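Local coordinates for glycerol-3-phosphate dehydrogenase [NAD(+)] (PDB 6IUY), which probably interconverts dihydroxyacetone phosphate and sn-glycerol 3-phosphate with NAD(H), and whose di-domain structure enables direct conversion of dihydroxyacetone phosphate to glycerol, at residues K380-L391 against E458-I466; Q490-F501 against W580-T588. One frame throughout, in Å; residues are numbered along the deposited sequence.

Contact 1: K380-L391 against E458-I466. With 13P (1,3-dihydroxyacetonephosphate), chain D; NAD (nicotinamide-adenine-dinucleotide), chain C.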
loop_
_atom_site.group_PDB
_atom_site.type_symbol
_atom_site.label_atom_id
_atom_site.label_comp_id
_atom_site.label_asym_id
_atom_site.label_seq_id
_atom_site.Cartn_x
_atom_site.Cartn_y
_atom_site.Cartn_z
ATOM N N LYS A 380 -13.959 -12.586 -8.972
ATOM C CA LYS A 380 -13.634 -12.403 -7.563
ATOM C C LYS A 380 -14.501 -13.319 -6.715
ATOM O O LYS A 380 -15.729 -13.389 -6.885
ATOM C CB LYS A 380 -13.810 -10.922 -7.165
ATOM C CG LYS A 380 -12.793 -10.021 -7.848
ATOM C CD LYS A 380 -13.107 -8.534 -7.728
ATOM C CE LYS A 380 -12.143 -7.744 -8.593
ATOM N NZ LYS A 380 -12.400 -6.264 -8.628
ATOM N N GLY A 381 -13.853 -14.058 -5.830
ATOM C CA GLY A 381 -14.512 -15.132 -5.110
ATOM C C GLY A 381 -13.562 -16.310 -5.092
ATOM O O GLY A 381 -12.528 -16.324 -5.793
ATOM N N MET A 382 -13.891 -17.300 -4.281
ATOM C CA MET A 382 -13.032 -18.465 -4.170
ATOM C C MET A 382 -13.850 -19.719 -3.935
ATOM O O MET A 382 -15.032 -19.647 -3.574
ATOM C CB MET A 382 -12.024 -18.292 -3.031
ATOM C CG MET A 382 -12.646 -18.255 -1.637
ATOM S SD MET A 382 -11.391 -18.504 -0.361
ATOM C CE MET A 382 -12.353 -18.219 1.108
ATOM N N ARG A 383 -13.225 -20.873 -4.137
ATOM C CA ARG A 383 -13.828 -22.115 -3.685
ATOM C C ARG A 383 -13.030 -22.624 -2.506
ATOM O O ARG A 383 -11.800 -22.520 -2.487
ATOM C CB ARG A 383 -13.873 -23.176 -4.809
ATOM C CG ARG A 383 -14.664 -24.442 -4.399
ATOM C CD ARG A 383 -14.747 -25.479 -5.522
ATOM N NE ARG A 383 -13.534 -26.289 -5.602
ATOM C CZ ARG A 383 -13.468 -27.583 -5.308
ATOM N NH1 ARG A 383 -12.313 -28.226 -5.411
ATOM N NH2 ARG A 383 -14.559 -28.239 -4.925
ATOM N N VAL A 384 -13.713 -23.181 -1.521
ATOM C CA VAL A 384 -13.008 -23.819 -0.427
ATOM C C VAL A 384 -12.671 -25.263 -0.786
ATOM O O VAL A 384 -13.553 -26.058 -1.085
ATOM C CB VAL A 384 -13.823 -23.799 0.864
ATOM C CG1 VAL A 384 -12.988 -24.343 2.016
ATOM C CG2 VAL A 384 -14.283 -22.384 1.159
ATOM N N ARG A 385 -11.391 -25.600 -0.739
ATOM C CA ARG A 385 -10.924 -26.928 -1.105
ATOM C C ARG A 385 -9.860 -27.383 -0.124
ATOM O O ARG A 385 -8.977 -26.597 0.236
ATOM C CB ARG A 385 -10.369 -26.922 -2.527
ATOM C CG ARG A 385 -9.575 -28.147 -2.885
ATOM C CD ARG A 385 -8.736 -27.889 -4.111
ATOM N NE ARG A 385 -7.580 -28.774 -4.138
ATOM C CZ ARG A 385 -7.542 -29.926 -4.795
ATOM N NH1 ARG A 385 -8.601 -30.322 -5.490
ATOM N NH2 ARG A 385 -6.443 -30.674 -4.763
ATOM N N ALA A 386 -9.943 -28.638 0.315
ATOM C CA ALA A 386 -8.967 -29.180 1.266
ATOM C C ALA A 386 -8.710 -28.212 2.407
ATOM O O ALA A 386 -7.558 -27.895 2.702
ATOM C CB ALA A 386 -7.657 -29.502 0.561
ATOM N N GLU A 387 -9.785 -27.710 3.008
ATOM C CA GLU A 387 -9.690 -26.703 4.071
ATOM C C GLU A 387 -8.836 -25.481 3.694
ATOM O O GLU A 387 -8.306 -24.796 4.567
ATOM C CB GLU A 387 -9.141 -27.341 5.349
ATOM C CG GLU A 387 -10.154 -28.223 6.066
ATOM C CD GLU A 387 -9.563 -28.937 7.279
ATOM O OE1 GLU A 387 -8.315 -29.025 7.377
ATOM O OE2 GLU A 387 -10.345 -29.411 8.135
ATOM N N GLY A 388 -8.720 -25.203 2.398
ATOM C CA GLY A 388 -7.940 -24.068 1.933
ATOM C C GLY A 388 -8.626 -23.237 0.857
ATOM O O GLY A 388 -9.641 -23.639 0.281
ATOM N N PRO A 389 -8.081 -22.052 0.579
ATOM C CA PRO A 389 -8.626 -21.221 -0.500
ATOM C C PRO A 389 -8.196 -21.675 -1.889
ATOM O O PRO A 389 -6.999 -21.865 -2.118
ATOM C CB PRO A 389 -8.041 -19.843 -0.204
ATOM C CG PRO A 389 -6.752 -20.148 0.469
ATOM C CD PRO A 389 -7.007 -21.369 1.319
ATOM N N GLN A 390 -9.145 -21.824 -2.806
ATOM C CA GLN A 390 -8.808 -21.990 -4.214
ATOM C C GLN A 390 -9.375 -20.800 -4.974
ATOM O O GLN A 390 -10.594 -20.669 -5.094
ATOM C CB GLN A 390 -9.362 -23.315 -4.761
ATOM C CG GLN A 390 -9.240 -23.472 -6.268
ATOM C CD GLN A 390 -9.811 -24.795 -6.787
ATOM O OE1 GLN A 390 -11.020 -25.035 -6.737
ATOM N NE2 GLN A 390 -8.935 -25.656 -7.294
ATOM N N LEU A 391 -8.512 -19.913 -5.465
ATOM C CA LEU A 391 -8.996 -18.753 -6.212
ATOM C C LEU A 391 -9.285 -19.172 -7.652
ATOM O O LEU A 391 -8.890 -20.252 -8.085
ATOM C CB LEU A 391 -7.984 -17.605 -6.174
ATOM C CG LEU A 391 -7.585 -17.221 -4.748
ATOM C CD1 LEU A 391 -6.590 -16.062 -4.714
ATOM C CD2 LEU A 391 -8.838 -16.909 -3.953
ATOM N N GLU A 458 -4.893 -11.346 -6.795
ATOM C CA GLU A 458 -6.112 -12.114 -6.885
ATOM C C GLU A 458 -6.766 -12.215 -5.523
ATOM O O GLU A 458 -7.971 -12.092 -5.419
ATOM C CB GLU A 458 -5.854 -13.513 -7.465
ATOM C CG GLU A 458 -7.143 -14.204 -7.866
ATOM C CD GLU A 458 -6.918 -15.503 -8.610
ATOM O OE1 GLU A 458 -5.843 -16.102 -8.431
ATOM O OE2 GLU A 458 -7.827 -15.918 -9.371
ATOM N N MET A 459 -5.976 -12.440 -4.478
ATOM C CA MET A 459 -6.539 -12.552 -3.131
ATOM C C MET A 459 -7.070 -11.191 -2.636
ATOM O O MET A 459 -8.077 -11.130 -1.924
ATOM C CB MET A 459 -5.497 -13.115 -2.156
ATOM C CG MET A 459 -6.046 -13.378 -0.778
ATOM S SD MET A 459 -7.190 -14.768 -0.661
ATOM C CE MET A 459 -6.006 -16.112 -0.616
ATOM N N CYS A 460 -6.422 -10.100 -3.044
ATOM C CA CYS A 460 -6.951 -8.767 -2.742
ATOM C C CYS A 460 -8.286 -8.524 -3.417
ATOM O O CYS A 460 -9.225 -8.063 -2.784
ATOM C CB CYS A 460 -5.984 -7.661 -3.183
ATOM S SG CYS A 460 -4.596 -7.442 -2.070
ATOM N N GLY A 461 -8.363 -8.798 -4.717
ATOM C CA GLY A 461 -9.628 -8.683 -5.417
ATOM C C GLY A 461 -10.761 -9.447 -4.743
ATOM O O GLY A 461 -11.866 -8.946 -4.663
ATOM N N THR A 462 -10.484 -10.653 -4.261
ATOM C CA THR A 462 -11.502 -11.487 -3.627
ATOM C C THR A 462 -11.853 -11.078 -2.195
ATOM O O THR A 462 -13.021 -10.994 -1.870
ATOM C CB THR A 462 -11.056 -12.974 -3.607
ATOM O OG1 THR A 462 -11.151 -13.519 -4.930
ATOM C CG2 THR A 462 -11.919 -13.795 -2.684
ATOM N N LEU A 463 -10.856 -10.839 -1.339
ATOM C CA LEU A 463 -11.118 -10.540 0.079
ATOM C C LEU A 463 -11.757 -9.167 0.291
ATOM O O LEU A 463 -12.495 -8.948 1.258
ATOM C CB LEU A 463 -9.825 -10.621 0.903
ATOM C CG LEU A 463 -9.289 -12.028 1.157
ATOM C CD1 LEU A 463 -8.066 -11.999 2.070
ATOM C CD2 LEU A 463 -10.378 -12.915 1.738
ATOM N N LYS A 464 -11.483 -8.238 -0.611
ATOM C CA LYS A 464 -11.952 -6.876 -0.422
ATOM C C LYS A 464 -13.481 -6.758 -0.440
ATOM O O LYS A 464 -14.033 -5.778 0.078
ATOM C CB LYS A 464 -11.319 -5.970 -1.482
ATOM C CG LYS A 464 -12.272 -5.219 -2.358
ATOM C CD LYS A 464 -12.928 -6.083 -3.377
ATOM C CE LYS A 464 -13.598 -5.190 -4.388
ATOM N NZ LYS A 464 -14.703 -5.813 -5.147
ATOM N N ASN A 465 -14.163 -7.752 -1.015
ATOM C CA ASN A 465 -15.626 -7.755 -1.039
ATOM C C ASN A 465 -16.176 -8.099 0.320
ATOM O O ASN A 465 -17.297 -7.740 0.638
ATOM C CB ASN A 465 -16.190 -8.750 -2.075
ATOM C CG ASN A 465 -16.182 -8.191 -3.481
ATOM O OD1 ASN A 465 -16.346 -6.989 -3.680
ATOM N ND2 ASN A 465 -15.974 -9.062 -4.469
ATOM N N ILE A 466 -15.410 -8.825 1.123
ATOM C CA ILE A 466 -15.813 -9.006 2.519
ATOM C C ILE A 466 -15.800 -7.643 3.234
ATOM O O ILE A 466 -16.777 -7.266 3.870
ATOM C CB ILE A 466 -14.880 -9.959 3.305
ATOM C CG1 ILE A 466 -14.856 -11.361 2.698
ATOM C CG2 ILE A 466 -15.289 -10.001 4.801
ATOM C CD1 ILE A 466 -13.888 -12.307 3.430
HETATM P P 13P D . -19.217 -4.982 -6.003
HETATM O O1P 13P D . -17.755 -4.611 -5.917
HETATM O O2P 13P D . -19.851 -3.990 -6.935
HETATM O O3P 13P D . -19.794 -4.886 -4.615
HETATM O O1 13P D . -19.539 -6.447 -6.551
HETATM C C1 13P D . -18.544 -7.427 -6.744
HETATM C C2 13P D . -17.463 -6.759 -7.527
HETATM O O2 13P D . -17.748 -5.880 -8.313
HETATM C C3 13P D . -16.025 -7.154 -7.343
HETATM O O3 13P D . -15.231 -5.978 -7.391
HETATM P PA NAD C . -23.167 -10.028 -12.740
HETATM O O1A NAD C . -23.657 -8.935 -13.597
HETATM O O2A NAD C . -23.006 -9.651 -11.273
HETATM O O5B NAD C . -24.188 -11.295 -12.783
HETATM C C5B NAD C . -25.055 -11.488 -13.911
HETATM C C4B NAD C . -24.664 -12.790 -14.656
HETATM O O4B NAD C . -24.926 -13.824 -13.904
HETATM C C3B NAD C . -25.564 -12.963 -15.882
HETATM O O3B NAD C . -24.933 -12.668 -17.041
HETATM C C2B NAD C . -25.957 -14.453 -15.857
HETATM O O2B NAD C . -25.781 -15.013 -17.232
HETATM C C1B NAD C . -25.149 -14.973 -14.997
HETATM N N9A NAD C . -25.742 -16.106 -14.425
HETATM C C8A NAD C . -26.892 -16.197 -13.717
HETATM N N7A NAD C . -27.054 -17.494 -13.375
HETATM C C5A NAD C . -26.019 -18.213 -13.885
HETATM C C6A NAD C . -25.704 -19.560 -13.853
HETATM N N6A NAD C . -26.457 -20.593 -13.230
HETATM N N1A NAD C . -24.584 -20.001 -14.440
HETATM C C2A NAD C . -23.769 -19.116 -15.080
HETATM N N3A NAD C . -24.078 -17.800 -15.126
HETATM C C4A NAD C . -25.205 -17.355 -14.526
HETATM O O3 NAD C . -21.751 -10.506 -13.327
HETATM P PN NAD C . -20.433 -9.617 -13.531
HETATM O O1N NAD C . -20.717 -8.149 -13.265
HETATM O O2N NAD C . -19.889 -9.775 -14.932
HETATM O O5D NAD C . -19.392 -10.085 -12.440
HETATM C C5D NAD C . -18.772 -11.356 -12.513
HETATM C C4D NAD C . -17.433 -11.252 -11.770
HETATM O O4D NAD C . -16.858 -10.090 -12.018
HETATM C C3D NAD C . -17.702 -11.281 -10.279
HETATM O O3D NAD C . -16.851 -12.146 -9.701
HETATM C C2D NAD C . -17.424 -9.832 -9.790
HETATM O O2D NAD C . -17.034 -9.913 -8.358
HETATM C C1D NAD C . -16.482 -9.417 -10.590
HETATM N N1N NAD C . -16.410 -7.982 -10.779
HETATM C C2N NAD C . -17.533 -7.202 -10.963
HETATM C C3N NAD C . -17.411 -5.826 -11.144
HETATM C C7N NAD C . -18.694 -4.985 -11.320
HETATM O O7N NAD C . -18.658 -3.776 -11.200
HETATM N N7N NAD C . -19.923 -5.665 -11.646
HETATM C C4N NAD C . -16.174 -5.218 -11.149
HETATM C C5N NAD C . -15.041 -5.997 -10.994
HETATM C C6N NAD C . -15.175 -7.375 -10.821
#
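With CG anti to its own carbonyl carbon (chi1 -67°) and all later torsions extended, K380 runs as a straight rod past the carbonyl of G461, while T462 turns OG1 to the side of its backbone N (chi1 -73°) and presents it to G381. The seam joins the NAD-binding Rossmann-type domain, which here contributes the beta-hairpin 382-391 with its type I' turn, to helix 454-477 of the helical C-terminal domain, with dihydroxyacetone phosphate bound at one end. CD of K380 passes 3.3 Å from G461 O, and a CB on G461 would point at the lysine shaft. At the tip, NZ of K380 donates to O3 of dihydroxyacetone phosphate over 3.1 Å and forms a salt bridge with D519. The backbone N of K380 binds O3D of NAD at 3.0 Å, so one residue holds both ligands. A methionine in its place would probably leave the substrate O3 without this donor and D519 without its salt-bridge partner. G381 N meets T462 OG1 in a nearly straight hydrogen bond of 2.9 Å (168°), with the methyl CG2 of T462 lying alongside. Farther along, the side chains of L391 and E458 run antiparallel, side by side, L391 CB coming within 3.4 Å of E458 CD, and E458 OE1 is hydrogen-bonded to S393. Beyond them, CG of P389 rests 4.2 Å from the methyl CE of M459.

Contact 2: Q490-F501 against W580-T588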
loop_
_atom_site.group_PDB
_atom_site.type_symbol
_atom_site.label_atom_id
_atom_site.label_comp_id
_atom_site.label_asym_id
_atom_site.label_seq_id
_atom_site.Cartn_x
_atom_site.Cartn_y
_atom_site.Cartn_z
ATOM N N GLN A 490 -8.658 -1.784 9.311
ATOM C CA GLN A 490 -8.588 -3.140 9.827
ATOM C C GLN A 490 -8.779 -4.175 8.695
ATOM O O GLN A 490 -8.108 -5.215 8.639
ATOM C CB GLN A 490 -9.632 -3.330 10.913
ATOM C CG GLN A 490 -9.650 -4.721 11.531
ATOM C CD GLN A 490 -8.410 -5.021 12.368
ATOM O OE1 GLN A 490 -7.690 -4.112 12.799
ATOM N NE2 GLN A 490 -8.155 -6.301 12.597
ATOM N N GLY A 491 -9.693 -3.877 7.781
ATOM C CA GLY A 491 -9.942 -4.761 6.668
ATOM C C GLY A 491 -8.720 -4.935 5.806
ATOM O O GLY A 491 -8.362 -6.050 5.438
ATOM N N LEU A 492 -8.071 -3.833 5.468
ATOM C CA LEU A 492 -6.881 -3.912 4.636
ATOM C C LEU A 492 -5.789 -4.693 5.363
ATOM O O LEU A 492 -5.072 -5.507 4.766
ATOM C CB LEU A 492 -6.400 -2.511 4.267
ATOM C CG LEU A 492 -5.199 -2.440 3.335
ATOM C CD1 LEU A 492 -5.480 -3.249 2.077
ATOM C CD2 LEU A 492 -4.888 -0.976 3.001
ATOM N N SER A 493 -5.695 -4.477 6.669
ATOM C CA SER A 493 -4.660 -5.129 7.471
ATOM C C SER A 493 -4.910 -6.636 7.570
ATOM O O SER A 493 -3.960 -7.434 7.604
ATOM C CB SER A 493 -4.565 -4.467 8.865
ATOM O OG SER A 493 -4.470 -5.417 9.908
ATOM N N GLU A 494 -6.177 -7.039 7.586
ATOM C CA GLU A 494 -6.483 -8.469 7.628
ATOM C C GLU A 494 -6.372 -9.134 6.244
ATOM O O GLU A 494 -6.045 -10.304 6.157
ATOM C CB GLU A 494 -7.868 -8.712 8.201
ATOM C CG GLU A 494 -7.979 -8.407 9.661
ATOM C CD GLU A 494 -9.296 -8.853 10.208
ATOM O OE1 GLU A 494 -9.742 -8.300 11.243
ATOM O OE2 GLU A 494 -9.895 -9.766 9.583
ATOM N N MET A 495 -6.645 -8.391 5.177
ATOM C CA MET A 495 -6.376 -8.883 3.832
ATOM C C MET A 495 -4.900 -9.250 3.741
ATOM O O MET A 495 -4.538 -10.379 3.376
ATOM C CB MET A 495 -6.740 -7.830 2.783
ATOM C CG MET A 495 -8.250 -7.667 2.570
ATOM S SD MET A 495 -8.689 -6.162 1.666
ATOM C CE MET A 495 -7.849 -6.354 0.084
ATOM N N ARG A 496 -4.068 -8.272 4.099
ATOM C CA ARG A 496 -2.619 -8.389 4.215
ATOM C C ARG A 496 -2.170 -9.609 5.006
ATOM O O ARG A 496 -1.308 -10.356 4.568
ATOM C CB ARG A 496 -2.070 -7.123 4.879
ATOM C CG ARG A 496 -0.607 -6.865 4.584
ATOM C CD ARG A 496 -0.210 -5.470 4.993
ATOM N NE ARG A 496 1.242 -5.301 5.027
ATOM C CZ ARG A 496 1.952 -5.121 6.141
ATOM N NH1 ARG A 496 1.342 -5.080 7.320
ATOM N NH2 ARG A 496 3.274 -4.965 6.071
ATOM N N LYS A 497 -2.762 -9.802 6.176
ATOM C CA LYS A 497 -2.418 -10.908 7.059
ATOM C C LYS A 497 -2.811 -12.266 6.464
ATOM O O LYS A 497 -2.037 -13.223 6.492
ATOM C CB LYS A 497 -3.107 -10.708 8.406
ATOM C CG LYS A 497 -2.624 -11.590 9.516
ATOM C CD LYS A 497 -3.542 -11.461 10.734
ATOM C CE LYS A 497 -2.859 -12.020 11.974
ATOM N NZ LYS A 497 -3.780 -12.231 13.126
ATOM N N PHE A 498 -4.019 -12.349 5.928
ATOM C CA PHE A 498 -4.481 -13.576 5.291
ATOM C C PHE A 498 -3.590 -13.935 4.095
ATOM O O PHE A 498 -3.267 -15.099 3.865
ATOM C CB PHE A 498 -5.938 -13.406 4.857
ATOM C CG PHE A 498 -6.618 -14.680 4.482
ATOM C CD1 PHE A 498 -7.203 -15.462 5.443
ATOM C CD2 PHE A 498 -6.694 -15.077 3.152
ATOM C CE1 PHE A 498 -7.831 -16.623 5.105
ATOM C CE2 PHE A 498 -7.331 -16.240 2.808
ATOM C CZ PHE A 498 -7.898 -17.015 3.787
ATOM N N CYS A 499 -3.193 -12.932 3.328
ATOM C CA CYS A 499 -2.279 -13.170 2.211
ATOM C C CYS A 499 -0.978 -13.786 2.680
ATOM O O CYS A 499 -0.400 -14.643 2.003
ATOM C CB CYS A 499 -1.973 -11.879 1.468
ATOM S SG CYS A 499 -3.176 -11.489 0.212
ATOM N N LYS A 500 -0.513 -13.344 3.839
ATOM C CA LYS A 500 0.725 -13.866 4.375
ATOM C C LYS A 500 0.507 -15.255 4.988
ATOM O O LYS A 500 1.373 -16.118 4.875
ATOM C CB LYS A 500 1.318 -12.872 5.380
ATOM C CG LYS A 500 1.680 -11.525 4.712
ATOM C CD LYS A 500 2.404 -10.579 5.668
ATOM C CE LYS A 500 2.648 -9.213 5.040
ATOM N NZ LYS A 500 2.886 -8.205 6.110
ATOM N N PHE A 501 -0.656 -15.500 5.582
ATOM C CA PHE A 501 -0.945 -16.832 6.121
ATOM C C PHE A 501 -1.028 -17.910 5.055
ATOM O O PHE A 501 -0.853 -19.087 5.356
ATOM C CB PHE A 501 -2.261 -16.854 6.902
ATOM C CG PHE A 501 -2.126 -16.444 8.330
ATOM C CD1 PHE A 501 -1.127 -15.568 8.724
ATOM C CD2 PHE A 501 -2.990 -16.942 9.282
ATOM C CE1 PHE A 501 -1.006 -15.191 10.039
ATOM C CE2 PHE A 501 -2.875 -16.558 10.607
ATOM C CZ PHE A 501 -1.886 -15.685 10.978
ATOM N N TRP A 580 -8.471 -20.089 12.964
ATOM C CA TRP A 580 -7.992 -18.715 12.870
ATOM C C TRP A 580 -9.082 -17.681 13.145
ATOM O O TRP A 580 -8.902 -16.510 12.822
ATOM C CB TRP A 580 -7.402 -18.426 11.492
ATOM C CG TRP A 580 -6.181 -19.203 11.114
ATOM C CD1 TRP A 580 -5.348 -19.901 11.947
ATOM C CD2 TRP A 580 -5.647 -19.355 9.789
ATOM N NE1 TRP A 580 -4.328 -20.478 11.218
ATOM C CE2 TRP A 580 -4.487 -20.159 9.894
ATOM C CE3 TRP A 580 -6.037 -18.891 8.528
ATOM C CZ2 TRP A 580 -3.714 -20.508 8.783
ATOM C CZ3 TRP A 580 -5.266 -19.243 7.415
ATOM C CH2 TRP A 580 -4.119 -20.042 7.553
ATOM N N GLU A 581 -10.202 -18.083 13.736
ATOM C CA GLU A 581 -11.279 -17.119 13.977
ATOM C C GLU A 581 -10.814 -15.847 14.688
ATOM O O GLU A 581 -11.277 -14.756 14.347
ATOM C CB GLU A 581 -12.407 -17.752 14.780
ATOM C CG GLU A 581 -13.348 -18.599 13.957
ATOM C CD GLU A 581 -13.528 -19.980 14.551
ATOM O OE1 GLU A 581 -12.566 -20.463 15.201
ATOM O OE2 GLU A 581 -14.619 -20.576 14.374
ATOM N N LEU A 582 -9.903 -15.964 15.654
ATOM C CA LEU A 582 -9.452 -14.770 16.376
ATOM C C LEU A 582 -8.256 -14.086 15.712
ATOM O O LEU A 582 -7.937 -12.944 16.033
ATOM C CB LEU A 582 -9.108 -15.104 17.828
ATOM C CG LEU A 582 -10.193 -15.883 18.569
ATOM C CD1 LEU A 582 -10.003 -15.768 20.083
ATOM C CD2 LEU A 582 -11.561 -15.393 18.150
ATOM N N GLU A 583 -7.600 -14.762 14.779
ATOM C CA GLU A 583 -6.528 -14.109 14.046
ATOM C C GLU A 583 -7.077 -13.022 13.141
ATOM O O GLU A 583 -6.357 -12.121 12.739
ATOM C CB GLU A 583 -5.734 -15.114 13.217
ATOM C CG GLU A 583 -5.008 -16.163 14.049
ATOM C CD GLU A 583 -4.002 -15.550 14.989
ATOM O OE1 GLU A 583 -3.168 -14.739 14.525
ATOM O OE2 GLU A 583 -4.054 -15.872 16.197
ATOM N N PHE A 584 -8.355 -13.114 12.807
ATOM C CA PHE A 584 -8.941 -12.176 11.866
ATOM C C PHE A 584 -10.251 -11.699 12.444
ATOM O O PHE A 584 -11.324 -12.126 12.024
ATOM C CB PHE A 584 -9.131 -12.824 10.489
ATOM C CG PHE A 584 -7.834 -13.296 9.841
ATOM C CD1 PHE A 584 -7.373 -14.596 10.031
ATOM C CD2 PHE A 584 -7.090 -12.448 9.032
ATOM C CE1 PHE A 584 -6.184 -15.036 9.441
ATOM C CE2 PHE A 584 -5.903 -12.882 8.436
ATOM C CZ PHE A 584 -5.458 -14.176 8.642
ATOM N N PRO A 585 -10.168 -10.824 13.450
ATOM C CA PRO A 585 -11.377 -10.434 14.184
ATOM C C PRO A 585 -12.412 -9.736 13.296
ATOM O O PRO A 585 -13.583 -10.015 13.473
ATOM C CB PRO A 585 -10.843 -9.492 15.275
ATOM C CG PRO A 585 -9.524 -9.009 14.753
ATOM C CD PRO A 585 -8.960 -10.166 13.972
ATOM N N LEU A 586 -12.016 -8.868 12.365
ATOM C CA LEU A 586 -13.046 -8.160 11.611
ATOM C C LEU A 586 -13.757 -9.111 10.652
ATOM O O LEU A 586 -14.983 -9.073 10.551
ATOM C CB LEU A 586 -12.469 -6.964 10.846
ATOM C CG LEU A 586 -13.477 -6.185 9.974
ATOM C CD1 LEU A 586 -14.561 -5.495 10.806
ATOM C CD2 LEU A 586 -12.761 -5.169 9.114
ATOM N N PHE A 587 -12.995 -9.955 9.949
ATOM C CA PHE A 587 -13.588 -10.961 9.063
ATOM C C PHE A 587 -14.606 -11.783 9.848
ATOM O O PHE A 587 -15.698 -12.086 9.375
ATOM C CB PHE A 587 -12.524 -11.894 8.470
ATOM C CG PHE A 587 -11.684 -11.267 7.395
ATOM C CD1 PHE A 587 -11.924 -9.980 6.962
ATOM C CD2 PHE A 587 -10.658 -11.984 6.807
ATOM C CE1 PHE A 587 -11.144 -9.422 5.954
ATOM C CE2 PHE A 587 -9.880 -11.430 5.810
ATOM C CZ PHE A 587 -10.119 -10.150 5.380
ATOM N N THR A 588 -14.246 -12.130 11.072
ATOM C CA THR A 588 -15.083 -13.000 11.868
ATOM C C THR A 588 -16.338 -12.305 12.369
ATOM O O THR A 588 -17.425 -12.901 12.344
ATOM C CB THR A 588 -14.315 -13.566 13.066
ATOM O OG1 THR A 588 -13.346 -14.504 12.596
ATOM C CG2 THR A 588 -15.271 -14.284 14.031
#
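E494 reaches from helix 481-502 to the start of helix 585-594 and ends on its first-turn amides, a buried carboxylate at a helix N-terminus within the all-helical C-terminal domain. Its CB sits over the face of F587, a CH-pi contact 4.1 Å from the ring centroid, and meets the edge of F584. CG, anti to the carbonyl carbon, slips past CD2 of F584, and the chain extends beyond it: CD lies near L586 N and F584 CA, directing the oxygens at the amides of L586 and F587. OE1 is gripped twice. The syn lone pair of E494 OE1 takes L586 N at 2.6 Å. The anti lone pair of E494 OE1 takes NE2 of Q490, one helical turn back, at 2.9 Å. E494 OE2 accepts F587 N at 3.1 Å from somewhat out of the carboxylate plane, while lying above the rim of the F587 ring. Three N-H donors thus fix the rotation of the carboxylate, and the helix end is likely to favour its charged form. One turn on, the extended chain of K497 brings NZ to the carbonyl of E583, 2.6 Å from O and on a lone pair. The same NZ closes a salt bridge with E583 OE1 from above the carboxylate plane. An aromatic cluster finishes the interface by three T-shaped (edge-to-face) pairs: F498 turns its edge to the face of F584 (planes at 68°), F584 to F501 (78°), F501 to W580 (74°). In the last pair CD2 of F501 stands over the six-membered ring's centre, 3.6 Å from CE2 of W580.

How the contacts relate
Contacts 1 and 2, their centres about 13 Å apart, illustrate how an active site is backed by layers of packing. Helices 454-477 and 481-502 follow each other in the chain: the first faces the ligands in contact 1, the second bears on its back and carries contact 2. They touch where L463 CD1 meets F498 CD2 at 3.5 Å and M459 CG meets C499 SG at 3.6 Å, so M459 packs on the hairpin 382-391 and the second helix. M495 comes nearest the pocket, its side chain about 4 Å from that of K464 and about 11 Å from dihydroxyacetone phosphate (nearest atoms). M495 is thus a second-shell neighbour of K464, while the rest of contact 2 is packing within the helical domain.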